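Local coordinates for PTS-dependent dihydroxyacetone kinase operon regulatory protein (Escherichia coli, PDB 4LRZ) that activates transcription of the dhaKLM operon from a sigma-70 promoter and represses its own expression, this chain being probably its N-terminal sensor part, at residues 48-53 against 78-83; 127-132 against 144-149; 212-217 against 300-305. One frame throughout, in Å; residues are numbered along the deposited sequence.

Contact 1 (48-53 against 78-83)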
ATOM      1  N   ARG F  48       5.437  10.723 -20.223  1.00 49.68           N
ATOM      2  CA  ARG F  48       4.095  11.053 -19.792  1.00 51.17           C
ATOM      3  C   ARG F  48       3.269   9.835 -19.344  1.00 50.12           C
ATOM      4  O   ARG F  48       2.691   9.866 -18.259  1.00 50.53           O
ATOM      5  CB  ARG F  48       3.356  11.904 -20.865  1.00 53.24           C
ATOM      6  CG  ARG F  48       1.791  11.902 -20.811  1.00 57.70           C
ATOM      7  CD  ARG F  48       1.113  13.070 -21.617  1.00 63.97           C
ATOM      8  NE  ARG F  48       1.997  13.608 -22.654  1.00 67.90           N
ATOM      9  CZ  ARG F  48       2.063  13.169 -23.917  1.00 70.22           C
ATOM     10  NH1 ARG F  48       1.273  12.182 -24.348  1.00 70.25           N
ATOM     11  NH2 ARG F  48       2.938  13.718 -24.757  1.00 71.22           N
ATOM     12  N   ARG F  49       3.185   8.769 -20.127  1.00 48.60           N
ATOM     13  CA  ARG F  49       2.326   7.655 -19.676  1.00 47.37           C
ATOM     14  C   ARG F  49       2.919   6.800 -18.523  1.00 44.41           C
ATOM     15  O   ARG F  49       2.218   5.996 -17.889  1.00 43.20           O
ATOM     16  CB  ARG F  49       1.879   6.771 -20.840  1.00 48.95           C
ATOM     17  CG  ARG F  49       2.998   6.047 -21.485  1.00 52.40           C
ATOM     18  CD  ARG F  49       2.578   4.893 -22.435  1.00 59.07           C
ATOM     19  NE  ARG F  49       3.825   4.142 -22.632  1.00 62.40           N
ATOM     20  CZ  ARG F  49       4.129   2.986 -22.032  1.00 64.08           C
ATOM     21  NH1 ARG F  49       5.350   2.439 -22.224  1.00 61.07           N
ATOM     22  NH2 ARG F  49       3.212   2.372 -21.255  1.00 62.64           N
ATOM     23  N   LYS F  50       4.194   6.995 -18.242  1.00 41.07           N
ATOM     24  CA  LYS F  50       4.822   6.295 -17.133  1.00 39.34           C
ATOM     25  C   LYS F  50       4.875   7.122 -15.822  1.00 38.42           C
ATOM     26  O   LYS F  50       5.463   6.687 -14.842  1.00 36.33           O
ATOM     27  CB  LYS F  50       6.176   5.800 -17.589  1.00 37.77           C
ATOM     28  CG  LYS F  50       6.013   4.742 -18.697  1.00 38.84           C
ATOM     29  CD  LYS F  50       6.077   3.433 -18.029  1.00 40.62           C
ATOM     30  CE  LYS F  50       4.891   2.586 -18.206  1.00 41.28           C
ATOM     31  NZ  LYS F  50       5.006   1.674 -17.026  1.00 34.93           N
ATOM     32  N   LYS F  51       4.229   8.294 -15.845  1.00 38.90           N
ATOM     33  CA  LYS F  51       4.250   9.292 -14.802  1.00 41.21           C
ATOM     34  C   LYS F  51       4.057   8.677 -13.398  1.00 40.86           C
ATOM     35  O   LYS F  51       4.891   8.883 -12.515  1.00 40.28           O
ATOM     36  CB  LYS F  51       3.160  10.343 -15.073  1.00 42.79           C
ATOM     37  CG  LYS F  51       3.233  11.623 -14.178  1.00 49.02           C
ATOM     38  CD  LYS F  51       1.803  12.259 -13.931  1.00 55.30           C
ATOM     39  CE  LYS F  51       1.460  13.435 -14.847  1.00 61.22           C
ATOM     40  NZ  LYS F  51       2.136  14.748 -14.485  1.00 64.41           N
ATOM     41  N   ALA F  52       2.998   7.883 -13.233  1.00 40.64           N
ATOM     42  CA  ALA F  52       2.658   7.339 -11.943  1.00 41.24           C
ATOM     43  C   ALA F  52       3.826   6.525 -11.375  1.00 40.67           C
ATOM     44  O   ALA F  52       4.298   6.810 -10.272  1.00 40.39           O
ATOM     45  CB  ALA F  52       1.352   6.543 -12.002  1.00 40.96           C
ATOM     46  N   MET F  53       4.324   5.552 -12.127  1.00 39.86           N
ATOM     47  CA  MET F  53       5.463   4.762 -11.659  1.00 39.21           C
ATOM     48  C   MET F  53       6.734   5.638 -11.540  1.00 38.80           C
ATOM     49  O   MET F  53       7.566   5.430 -10.664  1.00 37.78           O
ATOM     50  CB  MET F  53       5.692   3.537 -12.568  1.00 39.71           C
ATOM     51  CG  MET F  53       7.045   2.770 -12.362  1.00 43.95           C
ATOM     52  SD  MET F  53       8.080   2.552 -13.893  1.00 52.42           S
ATOM     53  CE  MET F  53       7.804   4.169 -14.593  1.00 42.99           C
ATOM     54  N   LEU F  78      13.646   1.971 -15.779  1.00 29.77           N
ATOM     55  CA  LEU F  78      13.310   1.675 -17.163  1.00 29.82           C
ATOM     56  C   LEU F  78      11.821   1.325 -17.247  1.00 30.58           C
ATOM     57  O   LEU F  78      11.271   0.743 -16.281  1.00 28.62           O
ATOM     58  CB  LEU F  78      14.162   0.536 -17.736  1.00 29.56           C
ATOM     59  CG  LEU F  78      15.708   0.659 -17.683  1.00 31.55           C
ATOM     60  CD1 LEU F  78      16.245   0.036 -16.394  1.00 31.36           C
ATOM     61  CD2 LEU F  78      16.345  -0.044 -18.845  1.00 29.86           C
ATOM     62  N   ASP F  79      11.185   1.620 -18.398  1.00 31.12           N
ATOM     63  CA  ASP F  79       9.776   1.235 -18.594  1.00 33.23           C
ATOM     64  C   ASP F  79       9.661  -0.242 -18.963  1.00 33.86           C
ATOM     65  O   ASP F  79      10.686  -0.918 -19.024  1.00 33.52           O
ATOM     66  CB  ASP F  79       9.044   2.161 -19.570  1.00 32.85           C
ATOM     67  CG  ASP F  79       9.352   1.861 -21.002  1.00 35.20           C
ATOM     68  OD1 ASP F  79      10.191   0.988 -21.315  1.00 38.56           O
ATOM     69  OD2 ASP F  79       8.692   2.469 -21.868  1.00 44.66           O
ATOM     70  N   GLU F  80       8.451  -0.751 -19.225  1.00 36.21           N
ATOM     71  CA  GLU F  80       8.360  -2.161 -19.551  1.00 38.81           C
ATOM     72  C   GLU F  80       9.087  -2.574 -20.837  1.00 39.63           C
ATOM     73  O   GLU F  80       9.234  -3.761 -21.057  1.00 40.28           O
ATOM     74  CB  GLU F  80       6.935  -2.758 -19.596  1.00 40.61           C
ATOM     75  CG  GLU F  80       5.616  -2.001 -20.000  1.00 46.07           C
ATOM     76  CD  GLU F  80       5.716  -0.600 -20.568  1.00 49.87           C
ATOM     77  OE1 GLU F  80       5.384  -0.420 -21.748  1.00 55.45           O
ATOM     78  OE2 GLU F  80       6.049   0.337 -19.820  1.00 49.31           O
ATOM     79  N   THR F  81       9.506  -1.635 -21.691  1.00 39.64           N
ATOM     80  CA  THR F  81      10.210  -2.024 -22.941  1.00 40.74           C
ATOM     81  C   THR F  81      11.724  -1.833 -22.834  1.00 40.06           C
ATOM     82  O   THR F  81      12.381  -1.682 -23.848  1.00 40.63           O
ATOM     83  CB  THR F  81       9.710  -1.233 -24.193  1.00 40.68           C
ATOM     84  OG1 THR F  81      10.312   0.063 -24.200  1.00 42.82           O
ATOM     85  CG2 THR F  81       8.163  -1.059 -24.213  1.00 41.56           C
ATOM     86  N   ALA F  82      12.260  -1.778 -21.606  1.00 38.48           N
ATOM     87  CA  ALA F  82      13.665  -1.468 -21.402  1.00 36.87           C
ATOM     88  C   ALA F  82      14.110  -0.059 -21.844  1.00 36.28           C
ATOM     89  O   ALA F  82      15.283   0.149 -22.154  1.00 36.17           O
ATOM     90  CB  ALA F  82      14.529  -2.495 -22.073  1.00 37.18           C
ATOM     91  N   CYS F  83      13.197   0.897 -21.912  1.00 35.24           N
ATOM     92  CA  CYS F  83      13.596   2.259 -22.229  1.00 35.00           C
ATOM     93  C   CYS F  83      13.944   3.008 -20.945  1.00 35.41           C
ATOM     94  O   CYS F  83      13.120   3.033 -19.992  1.00 33.79           O
ATOM     95  CB  CYS F  83      12.451   2.972 -22.949  1.00 35.46           C
ATOM     96  SG  CYS F  83      12.867   4.626 -23.575  1.00 37.69           S
TER

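Contact 2 (127-132 against 144-149)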
ATOM      1  N   ALA F 127      14.681 -10.612  -9.945  1.00 37.26           N
ATOM      2  CA  ALA F 127      15.866  -9.845  -9.633  1.00 36.29           C
ATOM      3  C   ALA F 127      17.037 -10.572 -10.242  1.00 36.95           C
ATOM      4  O   ALA F 127      17.177 -11.777 -10.032  1.00 37.80           O
ATOM      5  CB  ALA F 127      16.047  -9.734  -8.154  1.00 36.50           C
ATOM      6  N   VAL F 128      17.867  -9.854 -10.999  1.00 36.16           N
ATOM      7  CA  VAL F 128      19.005 -10.487 -11.698  1.00 36.53           C
ATOM      8  C   VAL F 128      20.245  -9.576 -11.705  1.00 35.28           C
ATOM      9  O   VAL F 128      20.151  -8.356 -11.811  1.00 34.18           O
ATOM     10  CB  VAL F 128      18.624 -10.861 -13.204  1.00 37.54           C
ATOM     11  CG1 VAL F 128      19.829 -11.302 -13.958  1.00 38.85           C
ATOM     12  CG2 VAL F 128      17.595 -12.026 -13.273  1.00 38.45           C
ATOM     13  N   LYS F 129      21.409 -10.196 -11.623  1.00 35.68           N
ATOM     14  CA  LYS F 129      22.693  -9.507 -11.675  1.00 35.62           C
ATOM     15  C   LYS F 129      23.600 -10.095 -12.766  1.00 35.30           C
ATOM     16  O   LYS F 129      23.817 -11.298 -12.787  1.00 35.66           O
ATOM     17  CB  LYS F 129      23.418  -9.725 -10.359  1.00 35.55           C
ATOM     18  CG  LYS F 129      24.781  -9.031 -10.280  1.00 38.26           C
ATOM     19  CD  LYS F 129      25.478  -9.351  -8.941  1.00 42.14           C
ATOM     20  CE  LYS F 129      26.657  -8.436  -8.717  1.00 45.36           C
ATOM     21  NZ  LYS F 129      26.963  -8.273  -7.238  1.00 50.91           N
ATOM     22  N   THR F 130      24.189  -9.262 -13.617  1.00 34.47           N
ATOM     23  CA  THR F 130      25.154  -9.762 -14.600  1.00 34.41           C
ATOM     24  C   THR F 130      26.450  -8.956 -14.415  1.00 35.92           C
ATOM     25  O   THR F 130      26.391  -7.740 -14.179  1.00 36.04           O
ATOM     26  CB  THR F 130      24.632  -9.613 -16.032  1.00 33.74           C
ATOM     27  OG1 THR F 130      24.275  -8.259 -16.253  1.00 31.93           O
ATOM     28  CG2 THR F 130      23.366 -10.443 -16.281  1.00 35.64           C
ATOM     29  N   MET F 131      27.600  -9.628 -14.465  1.00 36.70           N
ATOM     30  CA  MET F 131      28.899  -8.976 -14.234  1.00 39.30           C
ATOM     31  C   MET F 131      29.886  -9.369 -15.317  1.00 38.81           C
ATOM     32  O   MET F 131      29.827 -10.468 -15.791  1.00 39.68           O
ATOM     33  CB  MET F 131      29.547  -9.451 -12.922  1.00 39.68           C
ATOM     34  CG  MET F 131      28.672  -9.399 -11.711  1.00 45.53           C
ATOM     35  SD  MET F 131      29.618 -10.001 -10.292  1.00 54.06           S
ATOM     36  CE  MET F 131      31.100  -8.993 -10.400  1.00 55.59           C
ATOM     37  N   ALA F 132      30.801  -8.470 -15.660  1.00 39.03           N
ATOM     38  CA  ALA F 132      31.973  -8.769 -16.450  1.00 39.78           C
ATOM     39  C   ALA F 132      31.558  -9.521 -17.719  1.00 40.65           C
ATOM     40  O   ALA F 132      30.603  -9.095 -18.388  1.00 39.80           O
ATOM     41  CB  ALA F 132      32.957  -9.568 -15.613  1.00 40.47           C
ATOM     42  N   ALA F 144      29.084  -4.111 -13.835  1.00 38.43           N
ATOM     43  CA  ALA F 144      28.151  -4.985 -13.173  1.00 38.23           C
ATOM     44  C   ALA F 144      26.763  -4.322 -13.285  1.00 37.66           C
ATOM     45  O   ALA F 144      26.645  -3.106 -13.091  1.00 38.66           O
ATOM     46  CB  ALA F 144      28.546  -5.155 -11.682  1.00 38.26           C
ATOM     47  N   PHE F 145      25.716  -5.095 -13.580  1.00 36.53           N
ATOM     48  CA  PHE F 145      24.335  -4.577 -13.532  1.00 35.54           C
ATOM     49  C   PHE F 145      23.474  -5.434 -12.593  1.00 35.49           C
ATOM     50  O   PHE F 145      23.624  -6.653 -12.564  1.00 36.17           O
ATOM     51  CB  PHE F 145      23.710  -4.513 -14.935  1.00 35.27           C
ATOM     52  CG  PHE F 145      24.302  -3.442 -15.814  1.00 35.54           C
ATOM     53  CD1 PHE F 145      23.787  -2.152 -15.815  1.00 39.63           C
ATOM     54  CD2 PHE F 145      25.373  -3.704 -16.621  1.00 35.89           C
ATOM     55  CE1 PHE F 145      24.345  -1.148 -16.629  1.00 38.06           C
ATOM     56  CE2 PHE F 145      25.934  -2.712 -17.423  1.00 35.57           C
ATOM     57  CZ  PHE F 145      25.424  -1.455 -17.433  1.00 36.49           C
ATOM     58  N   CYS F 146      22.642  -4.797 -11.781  1.00 34.47           N
ATOM     59  CA  CYS F 146      21.609  -5.501 -11.042  1.00 34.87           C
ATOM     60  C   CYS F 146      20.290  -4.900 -11.468  1.00 33.74           C
ATOM     61  O   CYS F 146      20.182  -3.680 -11.666  1.00 33.89           O
ATOM     62  CB  CYS F 146      21.736  -5.264  -9.532  1.00 35.19           C
ATOM     63  SG  CYS F 146      23.259  -5.869  -8.795  1.00 42.45           S
ATOM     64  N   ALA F 147      19.260  -5.727 -11.537  1.00 32.40           N
ATOM     65  CA  ALA F 147      17.953  -5.220 -11.916  1.00 30.47           C
ATOM     66  C   ALA F 147      16.847  -6.094 -11.377  1.00 29.71           C
ATOM     67  O   ALA F 147      16.999  -7.319 -11.158  1.00 29.36           O
ATOM     68  CB  ALA F 147      17.851  -5.081 -13.448  1.00 30.09           C
ATOM     69  N   THR F 148      15.712  -5.465 -11.174  1.00 28.72           N
ATOM     70  CA  THR F 148      14.566  -6.202 -10.736  1.00 29.43           C
ATOM     71  C   THR F 148      13.394  -5.617 -11.484  1.00 30.58           C
ATOM     72  O   THR F 148      13.305  -4.409 -11.605  1.00 32.37           O
ATOM     73  CB  THR F 148      14.365  -6.031  -9.186  1.00 28.53           C
ATOM     74  OG1 THR F 148      15.534  -6.534  -8.506  1.00 28.96           O
ATOM     75  CG2 THR F 148      13.171  -6.803  -8.715  1.00 25.35           C
ATOM     76  N   PRO F 149      12.469  -6.462 -11.944  1.00 31.67           N
ATOM     77  CA  PRO F 149      11.297  -5.927 -12.582  1.00 32.71           C
ATOM     78  C   PRO F 149      10.272  -5.420 -11.547  1.00 33.85           C
ATOM     79  O   PRO F 149      10.235  -5.925 -10.420  1.00 32.96           O
ATOM     80  CB  PRO F 149      10.742  -7.142 -13.337  1.00 32.39           C
ATOM     81  CG  PRO F 149      11.146  -8.313 -12.546  1.00 32.25           C
ATOM     82  CD  PRO F 149      12.498  -7.944 -12.008  1.00 32.85           C
TER

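Contact 3 (212-217 against 300-305)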
ATOM      1  N   MET F 212     -31.972   8.644  -2.719  1.00 49.58           N
ATOM      2  CA  MET F 212     -32.995   7.769  -2.131  1.00 50.04           C
ATOM      3  C   MET F 212     -34.105   8.548  -1.442  1.00 50.84           C
ATOM      4  O   MET F 212     -33.977   9.739  -1.245  1.00 50.50           O
ATOM      5  CB  MET F 212     -32.384   6.754  -1.163  1.00 47.73           C
ATOM      6  CG  MET F 212     -32.088   7.274   0.212  1.00 47.73           C
ATOM      7  SD  MET F 212     -30.886   6.187   1.015  1.00 46.92           S
ATOM      8  CE  MET F 212     -30.019   7.313   2.017  1.00 47.91           C
ATOM      9  N   ASP F 213     -35.168   7.855  -1.048  1.00 52.32           N
ATOM     10  CA  ASP F 213     -36.315   8.501  -0.392  1.00 54.78           C
ATOM     11  C   ASP F 213     -36.198   8.630   1.100  1.00 53.60           C
ATOM     12  O   ASP F 213     -36.586   9.638   1.658  1.00 55.40           O
ATOM     13  CB  ASP F 213     -37.628   7.788  -0.717  1.00 56.74           C
ATOM     14  CG  ASP F 213     -38.211   8.205  -2.060  1.00 60.12           C
ATOM     15  OD1 ASP F 213     -37.807   9.262  -2.608  1.00 62.67           O
ATOM     16  OD2 ASP F 213     -39.072   7.464  -2.574  1.00 62.46           O
ATOM     17  N   ASP F 214     -35.652   7.626   1.756  1.00 52.58           N
ATOM     18  CA  ASP F 214     -35.583   7.662   3.202  1.00 51.94           C
ATOM     19  C   ASP F 214     -34.589   8.712   3.646  1.00 50.20           C
ATOM     20  O   ASP F 214     -33.610   8.968   2.953  1.00 49.17           O
ATOM     21  CB  ASP F 214     -35.169   6.293   3.745  1.00 51.85           C
ATOM     22  CG  ASP F 214     -36.225   5.218   3.497  1.00 55.39           C
ATOM     23  OD1 ASP F 214     -37.432   5.505   3.737  1.00 56.88           O
ATOM     24  OD2 ASP F 214     -35.844   4.105   3.042  1.00 57.07           O
ATOM     25  N   GLY F 215     -34.858   9.322   4.793  1.00 49.14           N
ATOM     26  CA  GLY F 215     -33.847  10.087   5.510  1.00 47.53           C
ATOM     27  C   GLY F 215     -32.870   9.114   6.137  1.00 45.63           C
ATOM     28  O   GLY F 215     -33.258   8.012   6.526  1.00 45.70           O
ATOM     29  N   VAL F 216     -31.602   9.488   6.212  1.00 44.38           N
ATOM     30  CA  VAL F 216     -30.629   8.646   6.905  1.00 43.69           C
ATOM     31  C   VAL F 216     -29.582   9.381   7.724  1.00 44.05           C
ATOM     32  O   VAL F 216     -29.059  10.431   7.316  1.00 44.50           O
ATOM     33  CB  VAL F 216     -30.033   7.443   6.046  1.00 43.06           C
ATOM     34  CG1 VAL F 216     -30.402   7.527   4.597  1.00 42.64           C
ATOM     35  CG2 VAL F 216     -28.515   7.225   6.278  1.00 41.73           C
ATOM     36  N   ILE F 217     -29.310   8.819   8.895  1.00 44.11           N
ATOM     37  CA  ILE F 217     -28.304   9.305   9.803  1.00 44.30           C
ATOM     38  C   ILE F 217     -27.519   8.076  10.187  1.00 43.18           C
ATOM     39  O   ILE F 217     -28.100   7.019  10.438  1.00 43.78           O
ATOM     40  CB  ILE F 217     -28.976   9.905  11.049  1.00 45.96           C
ATOM     41  CG1 ILE F 217     -29.588  11.246  10.705  1.00 48.08           C
ATOM     42  CG2 ILE F 217     -27.981  10.192  12.135  1.00 47.30           C
ATOM     43  CD1 ILE F 217     -30.997  11.391  11.220  1.00 53.42           C
ATOM     44  N   ILE F 300     -27.238   2.568  11.611  1.00 44.02           N
ATOM     45  CA  ILE F 300     -27.924   3.382  10.632  1.00 43.72           C
ATOM     46  C   ILE F 300     -29.355   3.586  11.079  1.00 44.25           C
ATOM     47  O   ILE F 300     -30.011   2.637  11.500  1.00 45.26           O
ATOM     48  CB  ILE F 300     -27.952   2.769   9.247  1.00 43.41           C
ATOM     49  CG1 ILE F 300     -26.538   2.663   8.698  1.00 41.82           C
ATOM     50  CG2 ILE F 300     -28.833   3.658   8.315  1.00 42.56           C
ATOM     51  CD1 ILE F 300     -26.496   2.020   7.326  1.00 40.42           C
ATOM     52  N   LEU F 301     -29.815   4.826  10.996  1.00 44.34           N
ATOM     53  CA  LEU F 301     -31.188   5.163  11.313  1.00 46.12           C
ATOM     54  C   LEU F 301     -31.832   5.763  10.102  1.00 46.81           C
ATOM     55  O   LEU F 301     -31.342   6.761   9.561  1.00 47.00           O
ATOM     56  CB  LEU F 301     -31.253   6.123  12.498  1.00 46.23           C
ATOM     57  CG  LEU F 301     -32.602   6.716  12.876  1.00 48.53           C
ATOM     58  CD1 LEU F 301     -33.503   5.652  13.502  1.00 50.55           C
ATOM     59  CD2 LEU F 301     -32.407   7.858  13.826  1.00 49.82           C
ATOM     60  N   LEU F 302     -32.913   5.136   9.669  1.00 48.32           N
ATOM     61  CA  LEU F 302     -33.695   5.628   8.552  1.00 50.53           C
ATOM     62  C   LEU F 302     -35.015   6.241   8.979  1.00 52.87           C
ATOM     63  O   LEU F 302     -35.739   5.701   9.819  1.00 53.47           O
ATOM     64  CB  LEU F 302     -33.947   4.534   7.524  1.00 50.27           C
ATOM     65  CG  LEU F 302     -32.666   3.982   6.933  1.00 50.19           C
ATOM     66  CD1 LEU F 302     -32.356   2.656   7.551  1.00 52.36           C
ATOM     67  CD2 LEU F 302     -32.870   3.791   5.493  1.00 52.55           C
ATOM     68  N   LEU F 303     -35.315   7.388   8.389  1.00 54.80           N
ATOM     69  CA  LEU F 303     -36.535   8.080   8.683  1.00 57.76           C
ATOM     70  C   LEU F 303     -37.378   7.900   7.463  1.00 60.28           C
ATOM     71  O   LEU F 303     -37.061   8.402   6.383  1.00 60.38           O
ATOM     72  CB  LEU F 303     -36.287   9.558   8.974  1.00 57.92           C
ATOM     73  CG  LEU F 303     -35.186   9.866   9.992  1.00 58.34           C
ATOM     74  CD1 LEU F 303     -34.824  11.345   9.952  1.00 59.96           C
ATOM     75  CD2 LEU F 303     -35.575   9.432  11.399  1.00 58.47           C
ATOM     76  N   HIS F 304     -38.445   7.139   7.649  1.00 63.60           N
ATOM     77  CA  HIS F 304     -39.337   6.768   6.569  1.00 66.84           C
ATOM     78  C   HIS F 304     -40.338   7.904   6.364  1.00 69.35           C
ATOM     79  O   HIS F 304     -40.868   8.447   7.325  1.00 70.05           O
ATOM     80  CB  HIS F 304     -40.032   5.428   6.880  1.00 67.53           C
ATOM     81  CG  HIS F 304     -39.082   4.298   7.173  1.00 67.59           C
ATOM     82  ND1 HIS F 304     -38.337   3.667   6.194  1.00 67.73           N
ATOM     83  CD2 HIS F 304     -38.771   3.674   8.334  1.00 67.52           C
ATOM     84  CE1 HIS F 304     -37.608   2.710   6.739  1.00 66.14           C
ATOM     85  NE2 HIS F 304     -37.850   2.695   8.037  1.00 66.66           N
ATOM     86  N   PRO F 305     -40.557   8.300   5.107  1.00 71.57           N
ATOM     87  CA  PRO F 305     -41.537   9.364   4.871  1.00 74.55           C
ATOM     88  C   PRO F 305     -42.967   8.810   5.006  1.00 77.35           C
ATOM     89  O   PRO F 305     -43.223   7.691   4.554  1.00 77.75           O
ATOM     90  CB  PRO F 305     -41.223   9.817   3.436  1.00 75.14           C
ATOM     91  CG  PRO F 305     -40.531   8.628   2.789  1.00 73.54           C
ATOM     92  CD  PRO F 305     -39.871   7.851   3.876  1.00 70.71           C
TER

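Contact 1 (48-53 against 78-83)
R49 and E80 approach from opposite directions, E80 OE1 lying at the edge of the guanidinium, near its plane, in the shortest polar contact between 48-53 and 78-83. R49 NH1 reaches E80 OE1 at 2.9 Å, on its syn lone pair, while a weak second bond runs to OE2. The carboxylate stands almost perpendicular to the guanidinium, the planes 88° apart, so a single nitrogen serves both oxygens. R49 NH1 also forms a longer salt bridge, 3.4 Å, to D79 OD2. An extended chain beyond CG carries the R49 head to these acids. K50 completes the network: its NZ lies 3.3 Å from E80 OE2 and is hydrogen-bonded to T158. The bend at chi2 lays K50 CD against D79 CB at 3.6 Å, and that at chi3 turns CE toward E80 OE2. Behind the first shell, D79 is held by its own turn: OD1 accepts T81 N and C83 N from opposite faces of the carboxylate plane, and T81 OG1 on the syn lone pair. Three donors on one oxygen should fix the group's rotation and leave OD2 directed at R49. L85 of strand 84-89 packs against both K50 and D79. The result is an Asx turn within a type I beta turn, D79 to A82, in the hairpin between strands 74-79 and 84-89 of the GAF domain, tied by salt bridges to the junction of helices 40-49 and 51-66.

Contact 2 (127-132 against 144-149)
A144 meets M131 in a non-hydrogen-bonded antiparallel pair, where its CB lies 4.2 Å from M131 CG. At F145 the backbone takes over: its N donates to T130 O at 2.8 Å, nearly straight at 171°, and its O accepts from T130 N. The F145 side chain leaves from the same face as that of T130, whose OG1 sits 4.0 Å from F145 CB and is hydrogen-bonded to A117 N. Farther out, the phenyl ring meets the ring of H135 at about a right angle. C146 turns to the other face, where SG rests 3.8 Å from K129 CG. That CG is anti to the lysine's backbone N (chi1 -179°), and the chain continues extended past the sulfur, carrying NZ on to T170. A147 repeats the two-bond pattern with V128, its O accepting from V128 N at 2.7 Å. T148 then sets OG1 3.3 Å from A127 CB, the hydroxyl itself being bonded to T178 of the long helix 174-211, and P149 closes the segment with CD near A127 N. The alternation is that of antiparallel strands; because 128-131 and 143-151 are consecutive, they form a beta hairpin, 128-131 being an edge strand, within this chain, of the five-stranded GAF sheet.

Contact 3 (212-217 against 300-305)
The first and last strands of the PAS domain lie side by side at the middle of its antiparallel sheet, and 212-217, which leaves the long helix 174-211, joins 300-305 here. G215 pairs with L303 and I217 with L301, each through two backbone bonds. The two bonds of the first pair differ: G215 N meets L303 O in the carbonyl plane, on a lone pair, whereas L303 N reaches G215 O from above the plane at 2.8 Å. I217 CD1 touches L303 CD1 at 4.0 Å on the face toward helix 230-235, whose A232 packs on both side chains. On the other face, that of V216 and L302, L302 CD2 lies 3.8 Å from D214 CB.

Where the strands part, H304 ND1 donates to D214 OD1 over 3.2 Å, bent to 140°. The ring and carboxylate planes are perpendicular, and the nitrogen stands 62° out of the carboxylate plane. D214 chi1, at -66°, turns the carboxylate toward 300-305, which sets OD1 beside H304 ND1 and also within 3.4 Å of P305 CD. H304 ND1 has a weak second bond to D213 OD2 of the second subunit; NE2 bonds to T287, and the ring stacks on H270. D214 OD2 accepts from D213 N of the second subunit, and D213 N in turn donates to D214 OD2 of that subunit. A buried carboxylate held by a bent bond from H304 and by a backbone amide of the neighbouring copy would probably remain ionised, and its two oxygens thus link the strand pairing of one PAS domain with the contact to the second subunit.

Along the chain the three contacts come in series, each closing before the next opens. Contact 2 lies in the GAF domain, and contact 1 joins the helix junction at 48-53 to the same five-stranded GAF sheet, their centres 19 Å apart and nearest atoms about 6 Å apart: contact 1 lies at the turn between strands 74-79 and 84-89, contact 2 at the opposite edge strand, 128-131. Contact 3 belongs to the PAS domain, its centre 48 Å from that of contact 1 and 61 Å from that of contact 2. Both sheets have the strand order 2-1-5-4-3, and helix 174-211 spans the distance between them. The presumed sensor region is thus two separately built domains on one long connecting helix.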